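Local coordinates for putative transcription protein (Pseudomonas aeruginosa PAO1, PDB 4GCV), which probably binds DNA as a transcriptional regulator with an HxlR-like helix-turn-helix domain, and is proposed to sense oxidative stress, at residues 26-31 and 40-45. The protein carries 2 engineered substitutions. Residues are numbered along the deposited sequence; the frame is centred on the assembly and turned at random.
Sequences ILIMRD and DEFSRS
Ile28 meets Phe42 across the gap between helices 23-33 and 39-46, its methyl CG2 resting 3.9 Å from Phe42 CE1. The two side chains cross at about a right angle. Because CG2 is the branch turned away from the backbone N of Ile28, it lies beside the carbonyl carbon, and methyl and carbonyl O both meet the Phe42 ring, the O obliquely at 3.8 Å from CE1. Arg30 bonds through NE to the carbonyl O of Val142 of the second subunit, and a long salt bridge of 3.8 Å joins its NH1 to Asp31 OD1. One turn beyond Ile28, Asp31 brings its CB obliquely to the same ring, 3.9 Å from Phe42 CE1. Ser45 OG lies 3.4 Å from Asp31 OD2, a weak and doubtful hydrogen bond, since the place of that oxygen is less sure. Leu36 and Leu53 also touch Phe42, while Leu57 and Leu60 of helix 50-62 pack on Ile28. The axes of segments 26-31 and 40-45 approach to 10.9 Å, their N-to-C directions 125° apart, and the Phe42 ring reaches into the gap. Helices 23-33, 39-46 and 50-62 thus pack together as the helical core of the winged helix-turn-helix domain of HxlR-like regulators, with hairpin 66-73/76-82 as its wing.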
loop_
_atom_site.group_PDB
_atom_site.type_symbol
_atom_site.label_atom_id
_atom_site.label_comp_id
_atom_site.label_asym_id
_atom_site.label_seq_id
_atom_site.Cartn_x
_atom_site.Cartn_y
_atom_site.Cartn_z
ATOM N N ILE B 26 6.432 4.491 5.875
ATOM C CA ILE B 26 6.206 3.277 6.661
ATOM C C ILE B 26 6.845 3.372 8.007
ATOM O O ILE B 26 6.265 2.974 8.993
ATOM C CB ILE B 26 6.675 2.048 5.903
ATOM C CG1 ILE B 26 5.699 1.775 4.755
ATOM C CG2 ILE B 26 6.835 0.831 6.823
ATOM C CD1 ILE B 26 6.373 0.906 3.653
ATOM N N LEU B 27 8.035 3.956 8.071
ATOM C CA LEU B 27 8.769 4.005 9.314
ATOM C C LEU B 27 8.101 4.990 10.243
ATOM O O LEU B 27 7.886 4.700 11.406
ATOM C CB LEU B 27 10.245 4.355 9.040
ATOM C CG LEU B 27 11.125 3.257 8.434
ATOM C CD1 LEU B 27 12.567 3.772 8.382
ATOM C CD2 LEU B 27 11.092 1.949 9.274
ATOM N N ILE B 28 7.738 6.159 9.724
ATOM C CA ILE B 28 7.067 7.160 10.544
ATOM C C ILE B 28 5.674 6.709 10.999
ATOM O O ILE B 28 5.345 6.776 12.200
ATOM C CB ILE B 28 6.990 8.520 9.796
ATOM C CG1 ILE B 28 8.394 9.036 9.474
ATOM C CG2 ILE B 28 6.234 9.552 10.600
ATOM C CD1 ILE B 28 8.393 10.068 8.323
HETATM N N MSE B 29 4.861 6.200 10.080
HETATM C CA MSE B 29 3.545 5.701 10.490
HETATM C C MSE B 29 3.659 4.635 11.575
HETATM O O MSE B 29 2.953 4.691 12.608
HETATM C CB MSE B 29 2.749 5.206 9.293
HETATM C CG MSE B 29 2.309 6.306 8.368
HETATM SE SE MSE B 29 1.202 7.641 9.418
HETATM C CE MSE B 29 -0.405 6.537 9.392
ATOM N N ARG B 30 4.570 3.679 11.385
ATOM C CA ARG B 30 4.820 2.677 12.399
ATOM C C ARG B 30 5.109 3.275 13.779
ATOM O O ARG B 30 4.504 2.877 14.781
ATOM C CB ARG B 30 5.993 1.795 11.965
ATOM C CG ARG B 30 6.202 0.618 12.826
ATOM C CD ARG B 30 7.452 -0.198 12.387
ATOM N NE ARG B 30 7.745 -1.186 13.415
ATOM C CZ ARG B 30 8.398 -0.911 14.538
ATOM N NH1 ARG B 30 8.845 0.327 14.757
ATOM N NH2 ARG B 30 8.602 -1.863 15.455
ATOM N N ASP B 31 6.032 4.225 13.835
ATOM C CA ASP B 31 6.366 4.859 15.113
ATOM C C ASP B 31 5.202 5.658 15.663
ATOM O O ASP B 31 5.023 5.703 16.881
ATOM C CB ASP B 31 7.535 5.839 14.938
ATOM C CG ASP B 31 8.883 5.174 14.885
ATOM O OD1 ASP B 31 9.046 4.073 15.469
ATOM O OD2 ASP B 31 9.809 5.787 14.269
ATOM N N ASP B 40 11.020 15.654 17.764
ATOM C CA ASP B 40 12.319 15.127 18.171
ATOM C C ASP B 40 12.363 13.619 18.427
ATOM O O ASP B 40 13.383 12.983 18.132
ATOM C CB ASP B 40 12.933 15.915 19.329
ATOM C CG ASP B 40 13.649 17.185 18.849
ATOM O OD1 ASP B 40 13.782 17.387 17.615
ATOM O OD2 ASP B 40 14.052 17.998 19.702
ATOM N N GLU B 41 11.269 13.058 18.957
ATOM C CA GLU B 41 11.108 11.603 19.058
ATOM C C GLU B 41 11.281 11.018 17.687
ATOM O O GLU B 41 12.090 10.139 17.497
ATOM C CB GLU B 41 9.730 11.208 19.613
ATOM C CG GLU B 41 9.552 11.499 21.095
ATOM C CD GLU B 41 8.157 11.152 21.628
ATOM O OE1 GLU B 41 7.107 11.539 21.029
ATOM O OE2 GLU B 41 8.136 10.484 22.688
ATOM N N PHE B 42 10.546 11.503 16.702
ATOM C CA PHE B 42 10.730 10.926 15.382
ATOM C C PHE B 42 12.179 11.071 14.887
ATOM O O PHE B 42 12.729 10.152 14.313
ATOM C CB PHE B 42 9.749 11.498 14.374
ATOM C CG PHE B 42 8.314 11.122 14.631
ATOM C CD1 PHE B 42 7.834 9.863 14.274
ATOM C CD2 PHE B 42 7.412 12.049 15.171
ATOM C CE1 PHE B 42 6.470 9.531 14.498
ATOM C CE2 PHE B 42 6.056 11.716 15.377
ATOM C CZ PHE B 42 5.592 10.467 15.058
ATOM N N SER B 43 12.793 12.218 15.137
ATOM C CA SER B 43 14.077 12.501 14.555
ATOM C C SER B 43 15.097 11.548 15.106
ATOM O O SER B 43 15.832 10.980 14.333
ATOM C CB SER B 43 14.521 13.961 14.789
ATOM O OG SER B 43 15.500 14.353 13.807
ATOM N N ARG B 44 15.115 11.371 16.434
ATOM C CA ARG B 44 16.142 10.609 17.109
ATOM C C ARG B 44 15.941 9.139 16.799
ATOM O O ARG B 44 16.890 8.412 16.503
ATOM C CB ARG B 44 16.113 10.779 18.639
ATOM C CG ARG B 44 15.984 12.169 19.197
ATOM C CD ARG B 44 17.286 12.859 19.332
ATOM N NE ARG B 44 17.230 14.038 20.205
ATOM C CZ ARG B 44 17.136 15.300 19.785
ATOM N NH1 ARG B 44 17.050 15.571 18.477
ATOM N NH2 ARG B 44 17.116 16.296 20.674
ATOM N N SER B 45 14.705 8.699 16.870
ATOM C CA SER B 45 14.424 7.288 16.701
ATOM C C SER B 45 14.681 6.799 15.279
ATOM O O SER B 45 15.297 5.742 15.081
ATOM C CB SER B 45 13.007 6.967 17.155
ATOM O OG SER B 45 12.521 5.950 16.299
#